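Local coordinates for protein methyl-coenzyme M reductase gamma subunit (PDB 7NKG) that forms the gamma subunit of methyl-coenzyme M reductase, the factor 430 enzyme that makes methane from methyl-coenzyme M and coenzyme B, at residues R30-E35 / Y134-I139; S52-L57 / G80-Y85; T89-N94 / P146-L151; T182-K187 / K197-K202. One frame throughout, in Å; residues are numbered along the deposited sequence. Where two conformers were deposited one is given.

Contact 1 (R30-E35 / Y134-I139); sequences REISDE and YGKMSI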
loop_
_atom_site.group_PDB
_atom_site.type_symbol
_atom_site.label_atom_id
_atom_site.label_comp_id
_atom_site.label_asym_id
_atom_site.label_seq_id
_atom_site.Cartn_x
_atom_site.Cartn_y
_atom_site.Cartn_z
ATOM N N ARG C 30 -17.486 15.965 -52.859
ATOM C CA ARG C 30 -18.738 16.620 -52.468
ATOM C C ARG C 30 -18.434 17.971 -51.817
ATOM O O ARG C 30 -17.280 18.262 -51.480
ATOM C CB ARG C 30 -19.529 15.715 -51.493
ATOM C CG ARG C 30 -18.811 15.485 -50.156
ATOM C CD ARG C 30 -19.427 14.337 -49.384
ATOM N NE ARG C 30 -19.188 13.046 -50.033
ATOM C CZ ARG C 30 -18.062 12.338 -49.959
ATOM N NH1 ARG C 30 -17.030 12.780 -49.241
ATOM N NH2 ARG C 30 -17.959 11.180 -50.590
ATOM N N GLU C 31 -19.471 18.800 -51.653
ATOM C CA GLU C 31 -19.315 20.115 -51.055
ATOM C C GLU C 31 -20.180 20.269 -49.821
ATOM O O GLU C 31 -21.311 19.784 -49.784
ATOM C CB GLU C 31 -19.704 21.191 -52.069
ATOM C CG GLU C 31 -18.775 21.245 -53.265
ATOM C CD GLU C 31 -19.009 22.442 -54.162
ATOM O OE1 GLU C 31 -20.187 22.790 -54.404
ATOM O OE2 GLU C 31 -18.006 23.029 -54.631
ATOM N N ILE C 32 -19.658 20.989 -48.827
ATOM C CA ILE C 32 -20.404 21.347 -47.632
ATOM C C ILE C 32 -20.205 22.838 -47.411
ATOM O O ILE C 32 -19.070 23.323 -47.499
ATOM C CB ILE C 32 -20.029 20.518 -46.363
ATOM C CG1 ILE C 32 -21.001 20.862 -45.207
ATOM C CG2 ILE C 32 -18.565 20.763 -45.932
ATOM C CD1 ILE C 32 -21.077 19.825 -44.131
ATOM N N SER C 33 -21.289 23.572 -47.129
ATOM C CA SER C 33 -21.165 25.002 -46.856
ATOM C C SER C 33 -20.512 25.225 -45.479
ATOM O O SER C 33 -20.524 24.330 -44.620
ATOM C CB SER C 33 -22.531 25.678 -46.900
ATOM O OG SER C 33 -23.329 25.294 -45.794
ATOM N N ASP C 34 -19.977 26.427 -45.247
ATOM C CA ASP C 34 -19.356 26.745 -43.964
ATOM C C ASP C 34 -20.369 26.631 -42.814
ATOM O O ASP C 34 -20.038 26.059 -41.778
ATOM C CB ASP C 34 -18.763 28.165 -43.987
ATOM C CG ASP C 34 -17.566 28.333 -44.904
ATOM O OD1 ASP C 34 -16.896 27.318 -45.203
ATOM O OD2 ASP C 34 -17.300 29.476 -45.323
ATOM N N GLU C 35 -21.602 27.121 -43.004
ATOM C CA GLU C 35 -22.596 27.067 -41.926
ATOM C C GLU C 35 -23.104 25.657 -41.668
ATOM O O GLU C 35 -23.329 25.305 -40.507
ATOM C CB GLU C 35 -23.747 28.031 -42.206
ATOM C CG GLU C 35 -23.313 29.460 -41.977
ATOM C CD GLU C 35 -24.324 30.527 -42.304
ATOM O OE1 GLU C 35 -25.342 30.233 -42.970
ATOM O OE2 GLU C 35 -24.091 31.675 -41.867
ATOM N N TYR C 134 -9.754 21.548 -41.155
ATOM C CA TYR C 134 -9.519 20.111 -41.210
ATOM C C TYR C 134 -10.857 19.386 -41.481
ATOM O O TYR C 134 -10.907 18.514 -42.344
ATOM C CB TYR C 134 -8.862 19.599 -39.894
ATOM C CG TYR C 134 -9.045 18.111 -39.692
ATOM C CD1 TYR C 134 -8.287 17.197 -40.407
ATOM C CD2 TYR C 134 -10.068 17.618 -38.890
ATOM C CE1 TYR C 134 -8.526 15.838 -40.321
ATOM C CE2 TYR C 134 -10.337 16.260 -38.821
ATOM C CZ TYR C 134 -9.555 15.370 -39.527
ATOM O OH TYR C 134 -9.799 14.020 -39.447
ATOM N N GLY C 135 -11.898 19.717 -40.715
ATOM C CA GLY C 135 -13.217 19.095 -40.819
ATOM C C GLY C 135 -13.787 19.142 -42.221
ATOM O O GLY C 135 -14.310 18.139 -42.715
ATOM N N LYS C 136 -13.627 20.283 -42.903
ATOM C CA LYS C 136 -14.102 20.448 -44.282
ATOM C C LYS C 136 -13.407 19.424 -45.198
ATOM O O LYS C 136 -14.079 18.730 -45.945
ATOM C CB LYS C 136 -13.830 21.883 -44.755
ATOM C CG LYS C 136 -14.471 22.219 -46.088
ATOM C CD LYS C 136 -14.119 23.651 -46.510
ATOM C CE LYS C 136 -14.826 24.082 -47.772
ATOM N NZ LYS C 136 -16.305 24.170 -47.588
ATOM N N MET C 137 -12.077 19.307 -45.118
ATOM C CA MET C 137 -11.349 18.338 -45.941
ATOM C C MET C 137 -11.718 16.909 -45.544
ATOM O O MET C 137 -11.844 16.060 -46.416
ATOM C CB MET C 137 -9.841 18.560 -45.821
ATOM C CG MET C 137 -9.387 19.864 -46.453
ATOM S SD MET C 137 -7.694 20.264 -46.015
ATOM C CE MET C 137 -7.586 21.921 -46.620
ATOM N N SER C 138 -11.928 16.635 -44.243
ATOM C CA SER C 138 -12.292 15.298 -43.784
ATOM C C SER C 138 -13.644 14.818 -44.344
ATOM O O SER C 138 -13.857 13.605 -44.453
ATOM C CB SER C 138 -12.319 15.242 -42.256
ATOM O OG SER C 138 -13.501 15.788 -41.692
ATOM N N ILE C 139 -14.556 15.754 -44.646
ATOM C CA ILE C 139 -15.893 15.386 -45.129
ATOM C C ILE C 139 -16.076 15.551 -46.645
ATOM O O ILE C 139 -16.849 14.801 -47.242
ATOM C CB ILE C 139 -16.994 16.161 -44.333
ATOM C CG1 ILE C 139 -18.375 15.467 -44.476
ATOM C CG2 ILE C 139 -17.103 17.635 -44.764
ATOM C CD1 ILE C 139 -19.359 15.769 -43.302
#
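Arg-30 and Ile-32 pack against Ile-139 and Lys-136 in a mixed polar and apolar contact, where the extended lead-in to helix 34-41 lies across the last turns of helix 128-140. The guanidinium of Arg-30 turns its edge to the helix end, and NH1 donates to Ile-139 O at 2.8 Å. This acceptor lies close to the guanidinium plane, while the donor stands 31° off the carbonyl plane. A bend at chi3 (69°) carries the group back to the carbonyl. The apolar step follows at Ile-32, whose CG2 meets CG2 of Ile-139 at 3.6 Å, the two branched chains running at about a right angle. Ile-40 of helix 34-41 touches both isoleucines. Toward the surface, Lys-136 stretches out until its last torsion turns, and NZ comes 2.9 Å from Ile-32 O. Its firmer partner is Glu-140, which also accepts from Ile-32 N, and the salt bridge from Lys-136 NZ to Asp-34 OD1 is long, 4.0 Å. Arg-30 NH1 thus bonds one carbonyl in the last helical turn, Ile-139 O, and one just past the helix, Thr-141 O, while the lysine is probably held more by Glu-140 than by the distant aspartate.

Contact 2 (S52-L57 / G80-Y85); sequences STHPPL and GDRIRY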
loop_
_atom_site.group_PDB
_atom_site.type_symbol
_atom_site.label_atom_id
_atom_site.label_comp_id
_atom_site.label_asym_id
_atom_site.label_seq_id
_atom_site.Cartn_x
_atom_site.Cartn_y
_atom_site.Cartn_z
ATOM N N SER C 52 -13.528 32.798 -27.792
ATOM C CA SER C 52 -12.145 32.754 -27.326
ATOM C C SER C 52 -12.069 32.069 -25.972
ATOM O O SER C 52 -13.073 31.921 -25.267
ATOM C CB SER C 52 -11.596 34.173 -27.179
ATOM O OG SER C 52 -11.442 34.844 -28.419
ATOM N N THR C 53 -10.855 31.664 -25.597
ATOM C CA THR C 53 -10.587 31.161 -24.261
ATOM C C THR C 53 -10.620 32.402 -23.314
ATOM O O THR C 53 -10.476 33.546 -23.773
ATOM C CB THR C 53 -9.184 30.524 -24.223
ATOM O OG1 THR C 53 -8.229 31.542 -24.579
ATOM C CG2 THR C 53 -9.068 29.296 -25.140
ATOM N N HIS C 54 -10.770 32.174 -22.008
ATOM C CA HIS C 54 -10.754 33.241 -21.000
ATOM C C HIS C 54 -9.914 32.742 -19.827
ATOM O O HIS C 54 -10.446 32.308 -18.807
ATOM C CB HIS C 54 -12.179 33.635 -20.589
ATOM C CG HIS C 54 -12.960 34.164 -21.751
ATOM N ND1 HIS C 54 -12.682 35.407 -22.294
ATOM C CD2 HIS C 54 -13.882 33.545 -22.524
ATOM C CE1 HIS C 54 -13.488 35.536 -23.337
ATOM N NE2 HIS C 54 -14.225 34.434 -23.518
ATOM N N PRO C 55 -8.584 32.689 -20.015
ATOM C CA PRO C 55 -7.720 32.160 -18.948
ATOM C C PRO C 55 -7.535 33.154 -17.808
ATOM O O PRO C 55 -7.781 34.355 -17.985
ATOM C CB PRO C 55 -6.400 31.877 -19.668
ATOM C CG PRO C 55 -6.386 32.804 -20.836
ATOM C CD PRO C 55 -7.804 33.128 -21.190
ATOM N N PRO C 56 -7.086 32.692 -16.627
ATOM C CA PRO C 56 -6.884 33.637 -15.519
ATOM C C PRO C 56 -5.792 34.657 -15.827
ATOM O O PRO C 56 -4.920 34.426 -16.669
ATOM C CB PRO C 56 -6.557 32.745 -14.319
ATOM C CG PRO C 56 -6.139 31.445 -14.885
ATOM C CD PRO C 56 -6.727 31.311 -16.255
ATOM N N LEU C 57 -5.838 35.781 -15.114
ATOM C CA LEU C 57 -4.918 36.914 -15.264
ATOM C C LEU C 57 -3.436 36.460 -15.276
ATOM O O LEU C 57 -2.681 36.876 -16.154
ATOM C CB LEU C 57 -5.144 37.927 -14.122
ATOM C CG LEU C 57 -6.557 38.547 -13.976
ATOM C CD1 LEU C 57 -6.781 39.064 -12.567
ATOM C CD2 LEU C 57 -6.767 39.667 -14.935
ATOM N N GLY C 80 -6.918 32.930 -30.317
ATOM C CA GLY C 80 -7.259 32.417 -28.999
ATOM C C GLY C 80 -8.513 31.569 -29.000
ATOM O O GLY C 80 -9.178 31.469 -27.970
ATOM N N ASP C 81 -8.809 30.861 -30.120
ATOM C CA ASP C 81 -10.016 30.025 -30.182
ATOM C C ASP C 81 -9.998 28.944 -29.137
ATOM O O ASP C 81 -8.924 28.504 -28.717
ATOM C CB ASP C 81 -10.147 29.323 -31.540
ATOM C CG ASP C 81 -10.382 30.199 -32.747
ATOM O OD1 ASP C 81 -10.615 31.409 -32.566
ATOM O OD2 ASP C 81 -10.357 29.668 -33.871
ATOM N N ARG C 82 -11.183 28.450 -28.771
ATOM C CA ARG C 82 -11.274 27.310 -27.874
ATOM C C ARG C 82 -10.821 26.048 -28.639
ATOM O O ARG C 82 -10.899 26.006 -29.873
ATOM C CB ARG C 82 -12.709 27.128 -27.388
ATOM C CG ARG C 82 -13.208 28.335 -26.589
ATOM C CD ARG C 82 -14.480 28.068 -25.806
ATOM N NE ARG C 82 -14.355 28.458 -24.389
ATOM C CZ ARG C 82 -14.931 29.500 -23.778
ATOM N NH1 ARG C 82 -14.723 29.718 -22.485
ATOM N NH2 ARG C 82 -15.719 30.331 -24.455
ATOM N N ILE C 83 -10.353 25.039 -27.911
ATOM C CA ILE C 83 -9.985 23.771 -28.536
ATOM C C ILE C 83 -11.293 23.008 -28.760
ATOM O O ILE C 83 -11.994 22.695 -27.791
ATOM C CB ILE C 83 -9.002 22.940 -27.659
ATOM C CG1 ILE C 83 -7.672 23.707 -27.401
ATOM C CG2 ILE C 83 -8.740 21.542 -28.284
ATOM C CD1 ILE C 83 -6.798 24.013 -28.657
ATOM N N ARG C 84 -11.574 22.648 -30.015
ATOM C CA ARG C 84 -12.756 21.864 -30.394
ATOM C C ARG C 84 -12.348 20.625 -31.192
ATOM O O ARG C 84 -11.179 20.474 -31.518
ATOM C CB ARG C 84 -13.743 22.742 -31.189
ATOM C CG ARG C 84 -14.274 23.928 -30.412
ATOM C CD ARG C 84 -14.978 23.565 -29.121
ATOM N NE ARG C 84 -15.724 24.720 -28.634
ATOM C CZ ARG C 84 -16.215 24.854 -27.408
ATOM N NH1 ARG C 84 -16.897 25.946 -27.077
ATOM N NH2 ARG C 84 -16.061 23.886 -26.512
ATOM N N TYR C 85 -13.315 19.763 -31.547
ATOM C CA TYR C 85 -12.982 18.498 -32.181
ATOM C C TYR C 85 -13.859 18.106 -33.373
ATOM O O TYR C 85 -14.978 18.601 -33.533
ATOM C CB TYR C 85 -13.043 17.423 -31.098
ATOM C CG TYR C 85 -14.458 17.091 -30.721
ATOM C CD1 TYR C 85 -15.139 17.841 -29.776
ATOM C CD2 TYR C 85 -15.148 16.084 -31.371
ATOM C CE1 TYR C 85 -16.492 17.646 -29.548
ATOM C CE2 TYR C 85 -16.479 15.850 -31.115
ATOM C CZ TYR C 85 -17.175 16.690 -30.277
ATOM O OH TYR C 85 -18.472 16.360 -29.998
HETATM O O HOH W 1 -11.327 33.344 -30.843
#
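Gly-80 meets Ser-52 and Thr-53 through its carbonyl. It leaves helix 75-79 with positive phi in a Schellman motif, and its O accepts from Thr-53 N at 2.9 Å in a nearly linear approach, with a C=O...donor angle of 171°. The CA of Ser-52 lies 3.3 Å from Gly-80 O in a CA-H...O contact. Thr-53 CG2 rests beside the same oxygen and stands 3.7 Å from Asp-81 O.

Asp-81 pairs with Ser-52 in a single backbone bridge, and its side chain turns away from the 52-57 loop. A water bridges the two side chains, donating to Asp-81 OD1 at 2.7 Å and bonded to Ser-52 OG at 2.9 Å. The other carboxylate oxygen, OD2, makes a salt bridge with Arg-129. Here the loop that precedes helix 66-70 is tied to the turn that leads from helix 75-79 into strand 83-90, far from the centre of the chain.

Arg-82 comes next, and its side chain, bent at chi3 (129°), folds back over the loop. Ser-52 O sits above one face of the guanidinium, nearest Arg-82 NH2 at 3.2 Å, at an angle too poor for a hydrogen bond. His-54 presents a ring edge, with CD2 3.9 Å from Arg-82 NH1 and the two planes 62° apart. NH1 has its hydrogen bond with the backbone of another protein chain of the assembly, which Arg-84 NH2 also reaches.

Contact 3 (T89-N94 / P146-L151); sequences TDSMYN and PALAGL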
loop_
_atom_site.group_PDB
_atom_site.type_symbol
_atom_site.label_atom_id
_atom_site.label_comp_id
_atom_site.label_asym_id
_atom_site.label_seq_id
_atom_site.Cartn_x
_atom_site.Cartn_y
_atom_site.Cartn_z
ATOM N N THR C 89 -16.289 7.941 -37.341
ATOM C CA THR C 89 -16.396 6.490 -37.232
ATOM C C THR C 89 -16.450 6.002 -38.672
ATOM O O THR C 89 -17.178 6.579 -39.489
ATOM C CB THR C 89 -17.618 6.070 -36.441
ATOM O OG1 THR C 89 -17.464 6.539 -35.098
ATOM C CG2 THR C 89 -17.819 4.551 -36.434
ATOM N N ASP C 90 -15.670 4.959 -38.996
ATOM C CA ASP C 90 -15.576 4.467 -40.377
ATOM C C ASP C 90 -15.823 2.965 -40.437
ATOM O O ASP C 90 -15.138 2.210 -39.748
ATOM C CB ASP C 90 -14.175 4.780 -40.915
ATOM C CG ASP C 90 -13.940 6.269 -41.043
ATOM O OD1 ASP C 90 -14.552 6.881 -41.933
ATOM O OD2 ASP C 90 -13.141 6.818 -40.247
ATOM N N SER C 91 -16.772 2.525 -41.280
ATOM C CA SER C 91 -17.069 1.106 -41.405
ATOM C C SER C 91 -15.866 0.296 -41.846
ATOM O O SER C 91 -15.092 0.729 -42.702
ATOM C CB SER C 91 -18.198 0.869 -42.405
ATOM O OG SER C 91 -18.584 -0.497 -42.427
ATOM N N MET C 92 -15.738 -0.907 -41.305
ATOM C CA MET C 92 -14.725 -1.843 -41.778
ATOM C C MET C 92 -15.118 -2.477 -43.144
ATOM O O MET C 92 -14.276 -3.133 -43.761
ATOM C CB MET C 92 -14.464 -2.905 -40.711
ATOM C CG MET C 92 -13.695 -2.321 -39.534
ATOM S SD MET C 92 -13.374 -3.464 -38.210
ATOM C CE MET C 92 -12.249 -4.605 -39.000
ATOM N N TYR C 93 -16.353 -2.214 -43.645
ATOM C CA TYR C 93 -16.801 -2.687 -44.946
ATOM C C TYR C 93 -16.385 -1.683 -46.010
ATOM O O TYR C 93 -17.204 -1.061 -46.676
ATOM C CB TYR C 93 -18.310 -2.964 -44.920
ATOM C CG TYR C 93 -18.567 -4.155 -44.026
ATOM C CD1 TYR C 93 -18.147 -5.426 -44.400
ATOM C CD2 TYR C 93 -19.001 -3.981 -42.720
ATOM C CE1 TYR C 93 -18.188 -6.490 -43.514
ATOM C CE2 TYR C 93 -19.091 -5.050 -41.837
ATOM C CZ TYR C 93 -18.693 -6.308 -42.246
ATOM O OH TYR C 93 -18.738 -7.372 -41.387
ATOM N N ASN C 94 -15.074 -1.541 -46.130
ATOM C CA ASN C 94 -14.421 -0.712 -47.140
ATOM C C ASN C 94 -14.802 0.744 -47.105
ATOM O O ASN C 94 -14.712 1.427 -48.142
ATOM C CB ASN C 94 -14.635 -1.285 -48.530
ATOM C CG ASN C 94 -14.114 -2.678 -48.665
ATOM O OD1 ASN C 94 -13.130 -3.045 -48.009
ATOM N ND2 ASN C 94 -14.736 -3.474 -49.523
ATOM N N PRO C 146 -20.400 9.123 -47.188
ATOM C CA PRO C 146 -21.383 9.541 -46.175
ATOM C C PRO C 146 -22.266 8.419 -45.618
ATOM O O PRO C 146 -22.924 8.632 -44.595
ATOM C CB PRO C 146 -22.171 10.630 -46.896
ATOM C CG PRO C 146 -22.051 10.294 -48.338
ATOM C CD PRO C 146 -20.671 9.751 -48.500
ATOM N N ALA C 147 -22.299 7.233 -46.275
ATOM C CA ALA C 147 -23.049 6.082 -45.762
ATOM C C ALA C 147 -22.128 5.224 -44.870
ATOM O O ALA C 147 -22.545 4.802 -43.777
ATOM C CB ALA C 147 -23.578 5.234 -46.915
ATOM N N LEU C 148 -20.905 4.891 -45.353
ATOM C CA LEU C 148 -20.004 4.026 -44.593
ATOM C C LEU C 148 -19.298 4.741 -43.457
ATOM O O LEU C 148 -18.707 4.059 -42.629
ATOM C CB LEU C 148 -18.972 3.375 -45.524
ATOM C CG LEU C 148 -19.535 2.483 -46.641
ATOM C CD1 LEU C 148 -18.445 2.113 -47.633
ATOM C CD2 LEU C 148 -20.163 1.208 -46.091
ATOM N N ALA C 149 -19.389 6.073 -43.370
ATOM C CA ALA C 149 -18.743 6.831 -42.307
ATOM C C ALA C 149 -19.764 7.773 -41.670
ATOM O O ALA C 149 -20.793 8.078 -42.277
ATOM C CB ALA C 149 -17.578 7.621 -42.893
ATOM N N GLY C 150 -19.475 8.221 -40.453
ATOM C CA GLY C 150 -20.338 9.177 -39.779
ATOM C C GLY C 150 -19.586 9.964 -38.733
ATOM O O GLY C 150 -18.696 9.416 -38.071
ATOM N N LEU C 151 -19.906 11.255 -38.615
ATOM C CA LEU C 151 -19.320 12.109 -37.582
ATOM C C LEU C 151 -20.046 11.746 -36.301
ATOM O O LEU C 151 -21.278 11.828 -36.251
ATOM C CB LEU C 151 -19.558 13.585 -37.886
ATOM C CG LEU C 151 -18.637 14.213 -38.914
ATOM C CD1 LEU C 151 -19.257 15.456 -39.456
ATOM C CD2 LEU C 151 -17.278 14.534 -38.315
#
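Three backbone hydrogen bonds join Thr-89, Ser-91 and their partners Gly-150 and Leu-148. Thr-89 and Gly-150 form an antiparallel hydrogen-bonded pair, Thr-89 N donating to Gly-150 O at 2.9 Å and Gly-150 N to Thr-89 O at 3.0 Å. Beyond the non-hydrogen-bonded pair Asp-90 and Ala-149, Ser-91 N donates to Leu-148 O at 2.8 Å.

This pairing sets strand 149-151 on the edge, within this chain, of a four-stranded antiparallel sheet, beside the end of strand 83-90. The side chain of Thr-89 is about 6 Å from the bound factor 430, and its OG1 hydrogen-bonds to Gly-120 O, from a residue lining that pocket.

With OG trans to its own N (chi1 -174°), Ser-91 OG accepts from Tyr-93 N at 3.1 Å, an ST turn leading into the inverse gamma turn centred on Tyr-93. Asp-90 OD1 makes a close van der Waals contact with Ala-149 CB at 3.3 Å, but its charge is met by Arg-102.

Van der Waals packing belongs to Leu-148: Leu-148 CD1 comes 3.5 Å from Tyr-93 O and 3.8 Å from Asn-94 O, while CD2 flanks Ser-91 CB. Leu-163 of strand 163-164 packs on the leucine as well as on Ser-91 and Tyr-93. With an alanine here, the lost methyls would probably leave a gap at the Tyr-93 turn and take away part of the packing of Leu-163.

Contact 4 (T182-K187 / K197-K202); sequences TIIMDK and KVDLGK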
loop_
_atom_site.group_PDB
_atom_site.type_symbol
_atom_site.label_atom_id
_atom_site.label_comp_id
_atom_site.label_asym_id
_atom_site.label_seq_id
_atom_site.Cartn_x
_atom_site.Cartn_y
_atom_site.Cartn_z
ATOM N N THR C 182 -30.316 10.314 -50.957
ATOM C CA THR C 182 -29.150 11.083 -50.494
ATOM C C THR C 182 -28.943 10.907 -48.992
ATOM O O THR C 182 -29.887 10.549 -48.288
ATOM C CB THR C 182 -29.296 12.579 -50.830
ATOM O OG1 THR C 182 -28.007 13.204 -50.736
ATOM C CG2 THR C 182 -30.360 13.284 -49.953
ATOM N N ILE C 183 -27.719 11.169 -48.502
ATOM C CA ILE C 183 -27.460 11.052 -47.068
ATOM C C ILE C 183 -27.815 12.375 -46.430
ATOM O O ILE C 183 -27.256 13.414 -46.799
ATOM C CB ILE C 183 -26.010 10.640 -46.746
ATOM C CG1 ILE C 183 -25.744 9.194 -47.277
ATOM C CG2 ILE C 183 -25.741 10.778 -45.212
ATOM C CD1 ILE C 183 -26.354 8.009 -46.434
ATOM N N ILE C 184 -28.697 12.323 -45.431
ATOM C CA ILE C 184 -29.116 13.499 -44.689
ATOM C C ILE C 184 -28.593 13.375 -43.281
ATOM O O ILE C 184 -28.859 12.369 -42.632
ATOM C CB ILE C 184 -30.677 13.596 -44.661
ATOM C CG1 ILE C 184 -31.254 13.873 -46.078
ATOM C CG2 ILE C 184 -31.173 14.638 -43.627
ATOM C CD1 ILE C 184 -30.837 15.156 -46.749
ATOM N N MET C 185 -27.939 14.427 -42.779
ATOM C CA MET C 185 -27.507 14.518 -41.403
ATOM C C MET C 185 -28.338 15.663 -40.784
ATOM O O MET C 185 -28.233 16.801 -41.229
ATOM C CB MET C 185 -26.015 14.850 -41.326
ATOM C CG MET C 185 -25.508 14.812 -39.922
ATOM S SD MET C 185 -23.722 14.927 -39.805
ATOM C CE MET C 185 -23.553 14.609 -38.037
ATOM N N ASP C 186 -29.205 15.347 -39.813
ATOM C CA ASP C 186 -30.089 16.343 -39.191
ATOM C C ASP C 186 -29.921 16.432 -37.655
ATOM O O ASP C 186 -30.811 16.916 -36.961
ATOM C CB ASP C 186 -31.549 16.088 -39.601
ATOM C CG ASP C 186 -32.091 14.727 -39.228
ATOM O OD1 ASP C 186 -31.401 13.996 -38.473
ATOM O OD2 ASP C 186 -33.202 14.384 -39.696
ATOM N N LYS C 187 -28.774 15.962 -37.148
ATOM C CA LYS C 187 -28.375 16.078 -35.750
ATOM C C LYS C 187 -26.879 16.406 -35.773
ATOM O O LYS C 187 -26.189 16.055 -36.746
ATOM C CB LYS C 187 -28.596 14.773 -35.002
ATOM C CG LYS C 187 -29.976 14.154 -35.186
ATOM C CD LYS C 187 -30.213 13.061 -34.172
ATOM C CE LYS C 187 -31.525 12.377 -34.469
ATOM N NZ LYS C 187 -31.774 11.240 -33.562
ATOM N N LYS C 197 -31.593 20.362 -42.218
ATOM C CA LYS C 197 -31.188 19.097 -42.801
ATOM C C LYS C 197 -29.918 19.416 -43.583
ATOM O O LYS C 197 -29.910 20.375 -44.367
ATOM C CB LYS C 197 -32.267 18.553 -43.754
ATOM C CG LYS C 197 -33.386 17.837 -43.036
ATOM C CD LYS C 197 -34.512 17.371 -43.957
ATOM C CE LYS C 197 -34.128 16.709 -45.294
ATOM N NZ LYS C 197 -35.156 15.762 -45.825
ATOM N N VAL C 198 -28.831 18.680 -43.322
ATOM C CA VAL C 198 -27.590 18.886 -44.055
ATOM C C VAL C 198 -27.470 17.733 -45.046
ATOM O O VAL C 198 -27.543 16.562 -44.658
ATOM C CB VAL C 198 -26.354 19.018 -43.137
ATOM C CG1 VAL C 198 -25.071 19.081 -43.962
ATOM C CG2 VAL C 198 -26.483 20.257 -42.255
ATOM N N ASP C 199 -27.328 18.063 -46.325
ATOM C CA ASP C 199 -27.229 17.078 -47.391
ATOM C C ASP C 199 -25.764 16.716 -47.642
ATOM O O ASP C 199 -25.013 17.520 -48.206
ATOM C CB ASP C 199 -27.881 17.638 -48.666
ATOM C CG ASP C 199 -28.021 16.649 -49.805
ATOM O OD1 ASP C 199 -27.448 15.537 -49.705
ATOM O OD2 ASP C 199 -28.693 16.987 -50.799
ATOM N N LEU C 200 -25.366 15.503 -47.230
ATOM C CA LEU C 200 -24.011 15.000 -47.454
ATOM C C LEU C 200 -23.837 14.247 -48.786
ATOM O O LEU C 200 -22.759 13.714 -49.036
ATOM C CB LEU C 200 -23.566 14.128 -46.271
ATOM C CG LEU C 200 -23.613 14.776 -44.879
ATOM C CD1 LEU C 200 -23.100 13.797 -43.825
ATOM C CD2 LEU C 200 -22.806 16.076 -44.815
ATOM N N GLY C 201 -24.848 14.248 -49.644
ATOM C CA GLY C 201 -24.728 13.679 -50.972
ATOM C C GLY C 201 -24.845 12.186 -51.032
ATOM O O GLY C 201 -25.199 11.522 -50.053
ATOM N N LYS C 202 -24.534 11.659 -52.202
ATOM C CA LYS C 202 -24.721 10.255 -52.463
ATOM C C LYS C 202 -23.678 9.363 -51.793
ATOM O O LYS C 202 -22.511 9.762 -51.687
ATOM C CB LYS C 202 -24.708 9.983 -53.975
ATOM C CG LYS C 202 -23.338 10.130 -54.644
ATOM C CD LYS C 202 -23.436 10.261 -56.161
ATOM C CE LYS C 202 -22.090 10.560 -56.794
ATOM N NZ LYS C 202 -21.606 11.954 -56.593
HETATM O O HOH W 2 -27.665 14.700 -52.995
#
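A beta hairpin brings Ile-183 to Met-185 alongside Val-198 to Gly-201, strand 182-187 forming the middle and strand 193-201 an edge of a three-stranded antiparallel sheet. Met-185 and Val-198 make a regular hydrogen-bonded pair, Met-185 N to Val-198 O and Val-198 N to Met-185 O both 2.9 Å. Toward the other end, Ile-183 O accepts from Leu-200 N and Ile-183 N donates to Gly-201 O, the glycine having positive phi.

The Asp-199 carboxylate ties the end of this pairing together. Its OD1 accepts twice, from Thr-182 OG1 at 2.6 Å on the syn side and from Gly-201 N at 2.9 Å on the anti side, the latter an Asx turn. The trans placement of Thr-182 OG1 (chi1 -163°) aims it there, and a water donates to Thr-182 OG1 at 2.7 Å. A valine in place of Thr-182 would probably cost Asp-199 OD1 its hydroxyl donor, leaving the Gly-201 amide to hold the carboxylate less firmly.

On the same face Ile-184 CD1 lies 3.9 Å from Lys-197 CE, an aliphatic contact between a buried isoleucine and an exposed lysine. On the reverse face Met-185 CB meets Leu-200 CD1 at 4.0 Å. Ile-40 of helix 34-41 covers that face at Met-185 and Val-198, and Pro-146 at Ile-183 and Leu-200, while strand 176-179 flanks strand 182-187 along its other edge.

Contact 3 is the buried one, close to factor 430, and relies on backbone pairing and a leucine. Contacts 1 and 4 are partly buried and adjoin each other: the apolar ends of Ile-32 and Ile-139 meet those of Val-198 and Leu-200. Pro-146 links contacts 3 and 4, lying against Gly-201 and Lys-202, and Arg-30 packs on it from contact 1. Contact 2, partly buried but peripheral, lies about 23 Å from the chain's centre where other protein chains meet this one. It sits at the far end of strand 83-90 from contact 3, about 32 Å away between centres, and differs in chemistry, with a water, a single bridge and an arginine directed to another protein chain.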